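Local coordinates for protein peroxinectin A (Dictyostelium discoideum, PDB 6ERC) that is a secreted haem peroxidase that uses hydrogen peroxide to oxidise phenolic donors and has iodide and thiocyanate peroxidase activity, at residues N12-P17 with G468-Y473; G147-G152 with V288-S293; P279-Y284 with R464-D469. All coordinates share one frame; numbering follows the deposited sequence.

Contact 1 (N12-P17 with G468-Y473); sequences NNKQNP and GDRFWY
The side-chain amide of Asn-12 bonds the turn at Asp-469 and Arg-470 through both its oxygen and its nitrogen. Its OD1 accepts an almost straight bond from the backbone N of Arg-470 (2.8 Å, 175°), while ND2 of Asn-12 reaches OD1 of Asp-469 at 3.1 Å, the acceptor lying in the amide plane. The backbone O of Asn-12 is taken by NE of Arg-470 at 2.9 Å; a bend at chi3 (66°) turns the guanidinium edge-on to this oxygen, although NE stands above the carbonyl plane. With an alanine here, Arg-470 N and one face of the Asp-469 carboxylate oxygen would probably lose their partners across the contact. In the second shell, Phe-471 N meets Asp-469 OD1 from the opposite face of the carboxylate, an Asx turn that fixes its rotation, and OD2 forms a salt bridge with Arg-5. The ammonium of Lys-14 sits over one guanidinium face of Arg-470, a like-charge approach that the salt bridge from Arg-470 to Glu-3 probably eases. The contact thus pins the loop preceding strand 24-25 onto the connection between helices 452-467 and 476-481, where Trp-472 and Tyr-473 pack on helix 247-275.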
ATOM      1  N   ASN A  12     -22.433   0.605  -1.983  1.00 57.68           N
ATOM      2  CA  ASN A  12     -21.973   1.990  -2.018  1.00 57.01           C
ATOM      3  C   ASN A  12     -22.557   2.730  -3.216  1.00 56.71           C
ATOM      4  O   ASN A  12     -22.877   3.920  -3.123  1.00 55.54           O
ATOM      5  CB  ASN A  12     -20.448   2.025  -2.053  1.00 55.35           C
ATOM      6  CG  ASN A  12     -19.888   3.388  -1.723  1.00 54.47           C
ATOM      7  OD1 ASN A  12     -20.030   4.333  -2.495  1.00 54.30           O
ATOM      8  ND2 ASN A  12     -19.233   3.494  -0.573  1.00 54.89           N
ATOM      9  N   ASN A  13     -22.693   2.046  -4.348  1.00 58.23           N
ATOM     10  CA  ASN A  13     -23.322   2.602  -5.540  1.00 57.56           C
ATOM     11  C   ASN A  13     -24.671   1.922  -5.729  1.00 58.24           C
ATOM     12  O   ASN A  13     -24.736   0.701  -5.908  1.00 58.17           O
ATOM     13  CB  ASN A  13     -22.439   2.409  -6.772  1.00 55.60           C
ATOM     14  CG  ASN A  13     -22.912   3.224  -7.955  1.00 55.84           C
ATOM     15  OD1 ASN A  13     -23.754   2.779  -8.736  1.00 55.74           O
ATOM     16  ND2 ASN A  13     -22.377   4.434  -8.091  1.00 54.45           N
ATOM     17  N   LYS A  14     -25.744   2.715  -5.691  1.00 59.00           N
ATOM     18  CA  LYS A  14     -27.087   2.149  -5.759  1.00 58.76           C
ATOM     19  C   LYS A  14     -27.317   1.437  -7.086  1.00 59.74           C
ATOM     20  O   LYS A  14     -27.823   0.309  -7.121  1.00 60.66           O
ATOM     21  CB  LYS A  14     -28.125   3.251  -5.551  1.00 58.94           C
ATOM     22  CG  LYS A  14     -28.092   3.876  -4.167  1.00 58.90           C
ATOM     23  CD  LYS A  14     -29.075   5.031  -4.058  1.00 60.92           C
ATOM     24  CE  LYS A  14     -29.152   5.577  -2.636  1.00 61.45           C
ATOM     25  NZ  LYS A  14     -29.769   4.605  -1.683  1.00 62.45           N
ATOM     26  N   GLN A  15     -26.938   2.078  -8.194  1.00 60.40           N
ATOM     27  CA  GLN A  15     -27.232   1.522  -9.510  1.00 59.78           C
ATOM     28  C   GLN A  15     -26.376   0.297  -9.807  1.00 60.09           C
ATOM     29  O   GLN A  15     -26.811  -0.600 -10.540  1.00 60.76           O
ATOM     30  CB  GLN A  15     -27.026   2.587 -10.590  1.00 59.93           C
ATOM     31  CG  GLN A  15     -27.958   3.794 -10.482  1.00 61.05           C
ATOM     32  CD  GLN A  15     -27.594   4.745  -9.338  1.00 62.29           C
ATOM     33  OE1 GLN A  15     -26.501   4.669  -8.767  1.00 59.26           O
ATOM     34  NE2 GLN A  15     -28.519   5.642  -8.997  1.00 60.80           N
ATOM     35  N   ASN A  16     -25.166   0.237  -9.253  1.00 58.74           N
ATOM     36  CA  ASN A  16     -24.245  -0.880  -9.463  1.00 58.45           C
ATOM     37  C   ASN A  16     -23.778  -1.360  -8.097  1.00 57.61           C
ATOM     38  O   ASN A  16     -22.662  -1.043  -7.661  1.00 55.99           O
ATOM     39  CB  ASN A  16     -23.072  -0.465 -10.348  1.00 58.18           C
ATOM     40  CG  ASN A  16     -23.527   0.173 -11.642  1.00 58.37           C
ATOM     41  OD1 ASN A  16     -24.071  -0.498 -12.517  1.00 58.82           O
ATOM     42  ND2 ASN A  16     -23.317   1.480 -11.767  1.00 58.76           N
ATOM     43  N   PRO A  17     -24.609  -2.136  -7.396  1.00 59.41           N
ATOM     44  CA  PRO A  17     -24.286  -2.491  -6.002  1.00 59.21           C
ATOM     45  C   PRO A  17     -22.881  -3.031  -5.810  1.00 59.01           C
ATOM     46  O   PRO A  17     -22.185  -2.616  -4.875  1.00 58.40           O
ATOM     47  CB  PRO A  17     -25.354  -3.542  -5.667  1.00 59.88           C
ATOM     48  CG  PRO A  17     -26.502  -3.206  -6.550  1.00 60.17           C
ATOM     49  CD  PRO A  17     -25.897  -2.707  -7.829  1.00 60.01           C
ATOM     50  N   GLY A 468     -16.495   8.801  -6.443  1.00 51.59           N
ATOM     51  CA  GLY A 468     -17.365   7.647  -6.530  1.00 53.42           C
ATOM     52  C   GLY A 468     -17.799   7.067  -5.206  1.00 53.22           C
ATOM     53  O   GLY A 468     -18.483   6.041  -5.183  1.00 52.96           O
ATOM     54  N   ASP A 469     -17.423   7.697  -4.096  1.00 53.01           N
ATOM     55  CA  ASP A 469     -17.749   7.204  -2.765  1.00 54.52           C
ATOM     56  C   ASP A 469     -19.008   7.903  -2.262  1.00 55.06           C
ATOM     57  O   ASP A 469     -19.018   9.127  -2.082  1.00 52.22           O
ATOM     58  CB  ASP A 469     -16.580   7.431  -1.807  1.00 53.43           C
ATOM     59  CG  ASP A 469     -16.771   6.733  -0.477  1.00 53.84           C
ATOM     60  OD1 ASP A 469     -17.880   6.224  -0.217  1.00 54.46           O
ATOM     61  OD2 ASP A 469     -15.804   6.686   0.310  1.00 53.74           O
ATOM     62  N   ARG A 470     -20.067   7.119  -2.038  1.00 54.67           N
ATOM     63  CA  ARG A 470     -21.329   7.676  -1.565  1.00 55.90           C
ATOM     64  C   ARG A 470     -21.250   8.073  -0.095  1.00 56.06           C
ATOM     65  O   ARG A 470     -21.991   8.957   0.347  1.00 54.21           O
ATOM     66  CB  ARG A 470     -22.456   6.663  -1.791  1.00 55.69           C
ATOM     67  CG  ARG A 470     -23.850   7.175  -1.456  1.00 56.88           C
ATOM     68  CD  ARG A 470     -24.935   6.228  -1.964  1.00 57.43           C
ATOM     69  NE  ARG A 470     -24.912   4.930  -1.292  1.00 57.50           N
ATOM     70  CZ  ARG A 470     -25.669   4.594  -0.249  1.00 57.92           C
ATOM     71  NH1 ARG A 470     -26.533   5.455   0.270  1.00 58.97           N
ATOM     72  NH2 ARG A 470     -25.563   3.384   0.282  1.00 58.57           N
ATOM     73  N   PHE A 471     -20.357   7.443   0.668  1.00 56.67           N
ATOM     74  CA  PHE A 471     -20.180   7.732   2.083  1.00 56.66           C
ATOM     75  C   PHE A 471     -18.989   8.651   2.349  1.00 56.32           C
ATOM     76  O   PHE A 471     -18.463   8.665   3.468  1.00 56.04           O
ATOM     77  CB  PHE A 471     -20.013   6.427   2.866  1.00 57.70           C
ATOM     78  CG  PHE A 471     -21.255   5.578   2.922  1.00 58.76           C
ATOM     79  CD1 PHE A 471     -21.638   4.811   1.834  1.00 57.45           C
ATOM     80  CD2 PHE A 471     -22.026   5.528   4.074  1.00 57.54           C
ATOM     81  CE1 PHE A 471     -22.773   4.024   1.887  1.00 58.63           C
ATOM     82  CE2 PHE A 471     -23.160   4.740   4.132  1.00 57.79           C
ATOM     83  CZ  PHE A 471     -23.533   3.987   3.039  1.00 58.75           C
ATOM     84  N   TRP A 472     -18.544   9.409   1.347  1.00 55.17           N
ATOM     85  CA  TRP A 472     -17.413  10.304   1.546  1.00 54.14           C
ATOM     86  C   TRP A 472     -17.752  11.344   2.607  1.00 55.32           C
ATOM     87  O   TRP A 472     -18.845  11.917   2.614  1.00 54.49           O
ATOM     88  CB  TRP A 472     -17.028  10.986   0.233  1.00 53.16           C
ATOM     89  CG  TRP A 472     -15.764  11.775   0.350  1.00 53.32           C
ATOM     90  CD1 TRP A 472     -15.643  13.133   0.407  1.00 53.88           C
ATOM     91  CD2 TRP A 472     -14.436  11.250   0.445  1.00 53.31           C
ATOM     92  NE1 TRP A 472     -14.319  13.487   0.528  1.00 52.31           N
ATOM     93  CE2 TRP A 472     -13.559  12.346   0.556  1.00 52.58           C
ATOM     94  CE3 TRP A 472     -13.904   9.957   0.446  1.00 52.53           C
ATOM     95  CZ2 TRP A 472     -12.181  12.190   0.660  1.00 52.35           C
ATOM     96  CZ3 TRP A 472     -12.537   9.804   0.551  1.00 51.17           C
ATOM     97  CH2 TRP A 472     -11.691  10.912   0.658  1.00 51.61           C
ATOM     98  N   TYR A 473     -16.800  11.594   3.511  1.00 55.72           N
ATOM     99  CA  TYR A 473     -17.105  12.379   4.703  1.00 55.51           C
ATOM    100  C   TYR A 473     -17.534  13.800   4.359  1.00 56.57           C
ATOM    101  O   TYR A 473     -18.314  14.405   5.101  1.00 57.57           O
ATOM    102  CB  TYR A 473     -15.901  12.396   5.647  1.00 54.90           C
ATOM    103  CG  TYR A 473     -14.768  13.315   5.239  1.00 55.28           C
ATOM    104  CD1 TYR A 473     -13.762  12.881   4.384  1.00 56.03           C
ATOM    105  CD2 TYR A 473     -14.688  14.609   5.735  1.00 55.09           C
ATOM    106  CE1 TYR A 473     -12.718  13.719   4.021  1.00 55.02           C
ATOM    107  CE2 TYR A 473     -13.651  15.452   5.379  1.00 55.03           C
ATOM    108  CZ  TYR A 473     -12.670  15.004   4.523  1.00 55.03           C
ATOM    109  OH  TYR A 473     -11.639  15.847   4.171  1.00 54.14           O
TER
HETATM  110  O   HOH W   1     -21.061   4.819  -5.169  1.00 47.26           O

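Contact 2 (G147-G152 with V288-S293); sequences GSYIDG and VNAQVS. With NA (sodium ion), chain K.
Ala-290 pushes its methyl group against the Tyr-149 ring, CB lying 3.4 Å from CE1 and approaching obliquely. Next to it, Ser-148 points at the facing segment, and its CB comes to 3.7 Å from CA of Gln-291. This apolar part is close-packed and buried, whereas the polar grip is loose. With OG anti to the carbonyl carbon (chi1 -61°), Ser-148 accepts a weak bond from Val-292 N at 3.5 Å. The Gln-291 amide passes close to the same hydroxyl without bonding to it, its OE1 being engaged by Thr-24. Towards the partly exposed Val-288 and Asn-289, water replaces direct contact: one molecule donates to Tyr-149 OH (2.9 Å) and to Val-288 O and accepts from Ala-290 N. The Tyr-149 hydroxyl has a protein partner as well, Gln-19 O, and an Asx turn from Asn-289 OD1 to Gln-291 N shapes this end of the segment. The 147-152 loop also wraps a sodium ion through Gly-147 O (2.6 Å), Tyr-149 O (2.3 Å) and Asp-151 OD1 (2.5 Å), with Asn-82 and Asn-153 completing the site. Asn-82 directly follows His-81, the predicted proton acceptor, consistent with the distal cation site of animal haem peroxidases, where calcium is usual.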
ATOM      1  N   GLY A 147     -11.833  -4.385  -0.697  1.00 59.70           N
ATOM      2  CA  GLY A 147     -12.737  -3.310  -1.050  1.00 57.36           C
ATOM      3  C   GLY A 147     -11.990  -2.101  -1.575  1.00 56.15           C
ATOM      4  O   GLY A 147     -11.000  -1.670  -0.977  1.00 55.90           O
ATOM      5  N   SER A 148     -12.455  -1.542  -2.693  1.00 55.85           N
ATOM      6  CA  SER A 148     -11.755  -0.435  -3.333  1.00 54.87           C
ATOM      7  C   SER A 148     -11.932   0.885  -2.596  1.00 54.33           C
ATOM      8  O   SER A 148     -11.154   1.818  -2.828  1.00 52.19           O
ATOM      9  CB  SER A 148     -12.237  -0.279  -4.776  1.00 54.56           C
ATOM     10  OG  SER A 148     -11.975  -1.451  -5.526  1.00 55.06           O
ATOM     11  N   TYR A 149     -12.931   0.988  -1.724  1.00 56.70           N
ATOM     12  CA  TYR A 149     -13.184   2.225  -1.003  1.00 54.92           C
ATOM     13  C   TYR A 149     -12.283   2.329   0.220  1.00 52.96           C
ATOM     14  O   TYR A 149     -11.919   1.326   0.839  1.00 53.96           O
ATOM     15  CB  TYR A 149     -14.649   2.305  -0.569  1.00 54.82           C
ATOM     16  CG  TYR A 149     -15.632   2.252  -1.717  1.00 53.40           C
ATOM     17  CD1 TYR A 149     -15.979   3.402  -2.412  1.00 52.87           C
ATOM     18  CD2 TYR A 149     -16.215   1.052  -2.100  1.00 54.24           C
ATOM     19  CE1 TYR A 149     -16.875   3.359  -3.462  1.00 53.89           C
ATOM     20  CE2 TYR A 149     -17.114   0.999  -3.149  1.00 55.68           C
ATOM     21  CZ  TYR A 149     -17.441   2.154  -3.828  1.00 54.83           C
ATOM     22  OH  TYR A 149     -18.336   2.103  -4.873  1.00 53.93           O
ATOM     23  N   ILE A 150     -11.914   3.562   0.554  1.00 52.14           N
ATOM     24  CA  ILE A 150     -11.228   3.839   1.811  1.00 55.18           C
ATOM     25  C   ILE A 150     -12.278   3.764   2.912  1.00 56.52           C
ATOM     26  O   ILE A 150     -12.978   4.745   3.188  1.00 54.40           O
ATOM     27  CB  ILE A 150     -10.519   5.206   1.780  1.00 53.55           C
ATOM     28  CG1 ILE A 150      -9.436   5.208   0.696  1.00 52.30           C
ATOM     29  CG2 ILE A 150      -9.902   5.520   3.135  1.00 52.95           C
ATOM     30  CD1 ILE A 150      -8.860   6.573   0.389  1.00 51.19           C
ATOM     31  N   ASP A 151     -12.403   2.588   3.537  1.00 57.52           N
ATOM     32  CA  ASP A 151     -13.535   2.286   4.406  1.00 57.75           C
ATOM     33  C   ASP A 151     -13.096   1.659   5.726  1.00 58.89           C
ATOM     34  O   ASP A 151     -13.911   1.024   6.404  1.00 59.71           O
ATOM     35  CB  ASP A 151     -14.522   1.362   3.687  1.00 59.20           C
ATOM     36  CG  ASP A 151     -13.877   0.072   3.204  1.00 58.96           C
ATOM     37  OD1 ASP A 151     -12.652  -0.098   3.388  1.00 59.25           O
ATOM     38  OD2 ASP A 151     -14.598  -0.773   2.636  1.00 60.32           O
ATOM     39  N   GLY A 152     -11.831   1.825   6.106  1.00 57.34           N
ATOM     40  CA  GLY A 152     -11.359   1.314   7.376  1.00 57.55           C
ATOM     41  C   GLY A 152     -11.275  -0.190   7.474  1.00 58.58           C
ATOM     42  O   GLY A 152     -11.088  -0.710   8.579  1.00 59.53           O
ATOM     43  N   VAL A 288     -19.387   7.781 -11.328  1.00 54.23           N
ATOM     44  CA  VAL A 288     -17.955   7.543 -11.202  1.00 52.43           C
ATOM     45  C   VAL A 288     -17.733   6.195 -10.533  1.00 53.81           C
ATOM     46  O   VAL A 288     -18.381   5.864  -9.532  1.00 54.36           O
ATOM     47  CB  VAL A 288     -17.282   8.679 -10.409  1.00 51.34           C
ATOM     48  CG1 VAL A 288     -15.858   8.309 -10.013  1.00 52.29           C
ATOM     49  CG2 VAL A 288     -17.283   9.954 -11.233  1.00 52.15           C
ATOM     50  N   ASN A 289     -16.808   5.414 -11.086  1.00 53.19           N
ATOM     51  CA  ASN A 289     -16.451   4.111 -10.540  1.00 53.39           C
ATOM     52  C   ASN A 289     -15.202   4.263  -9.682  1.00 52.25           C
ATOM     53  O   ASN A 289     -14.148   4.675 -10.179  1.00 51.16           O
ATOM     54  CB  ASN A 289     -16.220   3.097 -11.660  1.00 52.71           C
ATOM     55  CG  ASN A 289     -15.968   1.696 -11.138  1.00 52.66           C
ATOM     56  OD1 ASN A 289     -16.032   1.446  -9.937  1.00 53.42           O
ATOM     57  ND2 ASN A 289     -15.691   0.769 -12.045  1.00 54.22           N
ATOM     58  N   ALA A 290     -15.325   3.936  -8.396  1.00 54.24           N
ATOM     59  CA  ALA A 290     -14.213   4.043  -7.461  1.00 53.31           C
ATOM     60  C   ALA A 290     -13.270   2.849  -7.511  1.00 52.55           C
ATOM     61  O   ALA A 290     -12.235   2.875  -6.835  1.00 52.04           O
ATOM     62  CB  ALA A 290     -14.749   4.203  -6.037  1.00 53.94           C
ATOM     63  N   GLN A 291     -13.599   1.812  -8.282  1.00 53.36           N
ATOM     64  CA  GLN A 291     -12.765   0.619  -8.355  1.00 52.57           C
ATOM     65  C   GLN A 291     -11.326   0.992  -8.690  1.00 52.52           C
ATOM     66  O   GLN A 291     -11.072   1.908  -9.476  1.00 51.23           O
ATOM     67  CB  GLN A 291     -13.323  -0.342  -9.408  1.00 53.56           C
ATOM     68  CG  GLN A 291     -12.610  -1.685  -9.489  1.00 54.66           C
ATOM     69  CD  GLN A 291     -12.988  -2.621  -8.362  1.00 55.76           C
ATOM     70  OE1 GLN A 291     -14.122  -2.609  -7.882  1.00 57.44           O
ATOM     71  NE2 GLN A 291     -12.039  -3.444  -7.933  1.00 54.86           N
ATOM     72  N   VAL A 292     -10.379   0.274  -8.082  1.00 51.80           N
ATOM     73  CA  VAL A 292      -8.967   0.560  -8.301  1.00 53.23           C
ATOM     74  C   VAL A 292      -8.571   0.151  -9.715  1.00 53.53           C
ATOM     75  O   VAL A 292      -9.057  -0.851 -10.255  1.00 53.26           O
ATOM     76  CB  VAL A 292      -8.104  -0.162  -7.252  1.00 54.05           C
ATOM     77  CG1 VAL A 292      -6.612   0.029  -7.549  1.00 52.50           C
ATOM     78  CG2 VAL A 292      -8.438   0.333  -5.854  1.00 52.39           C
ATOM     79  N   SER A 293      -7.679   0.927 -10.321  1.00 51.92           N
ATOM     80  CA  SER A 293      -7.161   0.605 -11.641  1.00 52.64           C
ATOM     81  C   SER A 293      -5.966  -0.329 -11.522  1.00 52.39           C
ATOM     82  O   SER A 293      -5.190  -0.266 -10.565  1.00 50.71           O
ATOM     83  CB  SER A 293      -6.749   1.870 -12.393  1.00 51.79           C
ATOM     84  OG  SER A 293      -5.590   2.442 -11.813  1.00 50.40           O
TER
HETATM   85 NA    NA K 609     -11.240  -0.809   1.497  1.00 57.05          NA
HETATM   86  O   HOH W   2     -18.079   3.703  -7.307  1.00 42.95           O

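Contact 3 (P279-Y284 with R464-D469); sequences PSYTGY and RTRAGD
Tyr-284 runs past the C-terminal end of helix 452-467, its CA 4.9 Å from that of Ala-467 and its CA-H directed at Ala-467 O, while the loop before it passes across the last turn of the helix in an irregular, extended course. At the far end Arg-466 reaches back to this loop. Its NH2 donates to Pro-279 O (2.8 Å, 167°), which lies in the guanidinium plane, whereas the donor stands above the carbonyl plane; a weak bond from NH1 goes to the same oxygen. The bend at chi3 (83°) brings one guanidinium face under Tyr-281 N. Earlier in the chain of Arg-466, CG rests 3.3 Å from CD1 of Tyr-281, and the tyrosine ring is turned 65° from the guanidinium. The Tyr-284 ring meets Gly-468 O at its edge, CE1 lying 3.4 Å away; Asp-469 O comes to CD1 obliquely, at 3.1 Å. A water links its hydroxyl to Gly-468 O. A CA-H, a ring edge and a water thus lie near carbonyls at and just past the helix end, where weakly electropositive neighbours would probably suit their partial negative charge, while the arginine places its full charge against a single loop carbonyl.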
ATOM      1  N   PRO A 279      -7.216  19.107  -5.901  1.00 54.29           N
ATOM      2  CA  PRO A 279      -8.425  19.932  -5.967  1.00 54.62           C
ATOM      3  C   PRO A 279      -9.390  19.609  -4.836  1.00 54.37           C
ATOM      4  O   PRO A 279      -9.336  18.548  -4.209  1.00 52.30           O
ATOM      5  CB  PRO A 279      -9.025  19.579  -7.333  1.00 54.39           C
ATOM      6  CG  PRO A 279      -8.498  18.226  -7.630  1.00 52.92           C
ATOM      7  CD  PRO A 279      -7.111  18.214  -7.068  1.00 53.40           C
ATOM      8  N   SER A 280     -10.289  20.553  -4.586  1.00 54.81           N
ATOM      9  CA  SER A 280     -11.275  20.400  -3.532  1.00 53.65           C
ATOM     10  C   SER A 280     -12.431  19.520  -3.995  1.00 53.41           C
ATOM     11  O   SER A 280     -12.760  19.460  -5.183  1.00 53.46           O
ATOM     12  CB  SER A 280     -11.786  21.773  -3.100  1.00 55.94           C
ATOM     13  OG  SER A 280     -12.057  22.585  -4.229  1.00 56.87           O
ATOM     14  N   TYR A 281     -13.042  18.829  -3.033  1.00 54.89           N
ATOM     15  CA  TYR A 281     -14.160  17.934  -3.316  1.00 53.10           C
ATOM     16  C   TYR A 281     -15.266  18.673  -4.058  1.00 53.49           C
ATOM     17  O   TYR A 281     -15.567  19.832  -3.763  1.00 54.43           O
ATOM     18  CB  TYR A 281     -14.689  17.354  -2.002  1.00 53.82           C
ATOM     19  CG  TYR A 281     -15.778  16.311  -2.128  1.00 54.18           C
ATOM     20  CD1 TYR A 281     -15.575  15.148  -2.857  1.00 54.18           C
ATOM     21  CD2 TYR A 281     -16.998  16.473  -1.483  1.00 53.72           C
ATOM     22  CE1 TYR A 281     -16.566  14.184  -2.958  1.00 53.55           C
ATOM     23  CE2 TYR A 281     -17.991  15.517  -1.576  1.00 53.24           C
ATOM     24  CZ  TYR A 281     -17.771  14.375  -2.316  1.00 55.76           C
ATOM     25  OH  TYR A 281     -18.760  13.421  -2.413  1.00 56.87           O
ATOM     26  N   THR A 282     -15.869  17.996  -5.038  1.00 54.05           N
ATOM     27  CA  THR A 282     -16.933  18.578  -5.852  1.00 54.64           C
ATOM     28  C   THR A 282     -18.247  17.809  -5.754  1.00 55.82           C
ATOM     29  O   THR A 282     -19.136  18.020  -6.588  1.00 55.79           O
ATOM     30  CB  THR A 282     -16.506  18.656  -7.320  1.00 54.39           C
ATOM     31  OG1 THR A 282     -16.209  17.340  -7.802  1.00 54.79           O
ATOM     32  CG2 THR A 282     -15.285  19.545  -7.479  1.00 55.51           C
ATOM     33  N   GLY A 283     -18.395  16.927  -4.772  1.00 55.37           N
ATOM     34  CA  GLY A 283     -19.641  16.220  -4.571  1.00 54.44           C
ATOM     35  C   GLY A 283     -19.600  14.799  -5.110  1.00 55.90           C
ATOM     36  O   GLY A 283     -18.797  14.445  -5.979  1.00 56.30           O
ATOM     37  N   TYR A 284     -20.497  13.972  -4.579  1.00 54.04           N
ATOM     38  CA  TYR A 284     -20.577  12.578  -4.992  1.00 53.96           C
ATOM     39  C   TYR A 284     -21.165  12.471  -6.391  1.00 54.00           C
ATOM     40  O   TYR A 284     -22.180  13.103  -6.702  1.00 54.54           O
ATOM     41  CB  TYR A 284     -21.425  11.785  -4.001  1.00 55.20           C
ATOM     42  CG  TYR A 284     -21.789  10.394  -4.471  1.00 55.31           C
ATOM     43  CD1 TYR A 284     -20.819   9.412  -4.621  1.00 54.51           C
ATOM     44  CD2 TYR A 284     -23.107  10.060  -4.753  1.00 55.02           C
ATOM     45  CE1 TYR A 284     -21.152   8.139  -5.046  1.00 55.05           C
ATOM     46  CE2 TYR A 284     -23.449   8.791  -5.176  1.00 54.65           C
ATOM     47  CZ  TYR A 284     -22.470   7.836  -5.322  1.00 55.45           C
ATOM     48  OH  TYR A 284     -22.810   6.570  -5.744  1.00 56.17           O
ATOM     49  N   ARG A 464     -11.274   9.325  -8.273  1.00 51.26           N
ATOM     50  CA  ARG A 464     -12.430   8.444  -8.373  1.00 52.22           C
ATOM     51  C   ARG A 464     -12.822   7.865  -7.018  1.00 51.24           C
ATOM     52  O   ARG A 464     -14.014   7.806  -6.696  1.00 53.10           O
ATOM     53  CB  ARG A 464     -12.152   7.328  -9.380  1.00 50.80           C
ATOM     54  CG  ARG A 464     -12.175   7.811 -10.824  1.00 52.55           C
ATOM     55  CD  ARG A 464     -12.021   6.675 -11.823  1.00 50.46           C
ATOM     56  NE  ARG A 464     -10.698   6.059 -11.763  1.00 49.55           N
ATOM     57  CZ  ARG A 464     -10.407   4.929 -11.126  1.00 50.41           C
ATOM     58  NH1 ARG A 464      -9.164   4.465 -11.144  1.00 50.88           N
ATOM     59  NH2 ARG A 464     -11.344   4.255 -10.476  1.00 50.87           N
ATOM     60  N   THR A 465     -11.851   7.439  -6.206  1.00 50.21           N
ATOM     61  CA  THR A 465     -12.197   6.858  -4.911  1.00 53.95           C
ATOM     62  C   THR A 465     -12.771   7.881  -3.936  1.00 51.91           C
ATOM     63  O   THR A 465     -13.268   7.486  -2.878  1.00 51.63           O
ATOM     64  CB  THR A 465     -10.984   6.171  -4.275  1.00 52.96           C
ATOM     65  OG1 THR A 465      -9.810   6.963  -4.478  1.00 52.88           O
ATOM     66  CG2 THR A 465     -10.789   4.780  -4.872  1.00 52.53           C
ATOM     67  N   ARG A 466     -12.710   9.171  -4.260  1.00 51.44           N
ATOM     68  CA  ARG A 466     -13.444  10.200  -3.534  1.00 50.23           C
ATOM     69  C   ARG A 466     -14.778  10.524  -4.196  1.00 52.03           C
ATOM     70  O   ARG A 466     -15.818  10.529  -3.530  1.00 53.45           O
ATOM     71  CB  ARG A 466     -12.598  11.475  -3.424  1.00 51.40           C
ATOM     72  CG  ARG A 466     -13.357  12.675  -2.879  1.00 50.09           C
ATOM     73  CD  ARG A 466     -12.428  13.822  -2.509  1.00 49.55           C
ATOM     74  NE  ARG A 466     -12.068  14.643  -3.662  1.00 51.69           N
ATOM     75  CZ  ARG A 466     -11.277  15.713  -3.606  1.00 51.94           C
ATOM     76  NH1 ARG A 466     -10.751  16.101  -2.450  1.00 53.04           N
ATOM     77  NH2 ARG A 466     -11.008  16.399  -4.707  1.00 50.56           N
ATOM     78  N   ALA A 467     -14.767  10.785  -5.506  1.00 51.70           N
ATOM     79  CA  ALA A 467     -15.987  11.179  -6.201  1.00 52.03           C
ATOM     80  C   ALA A 467     -16.980  10.029  -6.300  1.00 52.44           C
ATOM     81  O   ALA A 467     -18.194  10.258  -6.254  1.00 53.60           O
ATOM     82  CB  ALA A 467     -15.643  11.704  -7.594  1.00 52.51           C
ATOM     83  N   GLY A 468     -16.495   8.801  -6.443  1.00 51.59           N
ATOM     84  CA  GLY A 468     -17.365   7.647  -6.530  1.00 53.42           C
ATOM     85  C   GLY A 468     -17.799   7.067  -5.206  1.00 53.22           C
ATOM     86  O   GLY A 468     -18.483   6.041  -5.183  1.00 52.96           O
ATOM     87  N   ASP A 469     -17.423   7.697  -4.096  1.00 53.01           N
ATOM     88  CA  ASP A 469     -17.749   7.204  -2.765  1.00 54.52           C
ATOM     89  C   ASP A 469     -19.008   7.903  -2.262  1.00 55.06           C
ATOM     90  O   ASP A 469     -19.018   9.127  -2.082  1.00 52.22           O
ATOM     91  CB  ASP A 469     -16.580   7.431  -1.807  1.00 53.43           C
ATOM     92  CG  ASP A 469     -16.771   6.733  -0.477  1.00 53.84           C
ATOM     93  OD1 ASP A 469     -17.880   6.224  -0.217  1.00 54.46           O
ATOM     94  OD2 ASP A 469     -15.804   6.686   0.310  1.00 53.74           O
TER
HETATM   95  O   HOH W   1     -21.061   4.819  -5.169  1.00 47.26           O

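How the contacts relate
From the N terminus, segment 12-17 comes first and pairs with 468-473 near the other end of the chain, so contact 1 closes a loop of some 450 residues. Contact 2, joining 147-152 to 288-293, is nested inside it. Contact 3 begins between those two segments, at 279-284, and ends at 464-469; it therefore crosses contact 2 and finishes on the stretch used by contact 1, sharing Gly-468, Asp-469 and a water with it. Arg-464 NH2 probably bonds Gln-291 O and Asn-289 O, coupling contacts 2 and 3, while Tyr-149 packs against Asn-12 and Gly-468. Together they fasten the N-terminal loop, the sodium-binding loop and the 247-275 to 294-300 connection to the end of helix 452-467.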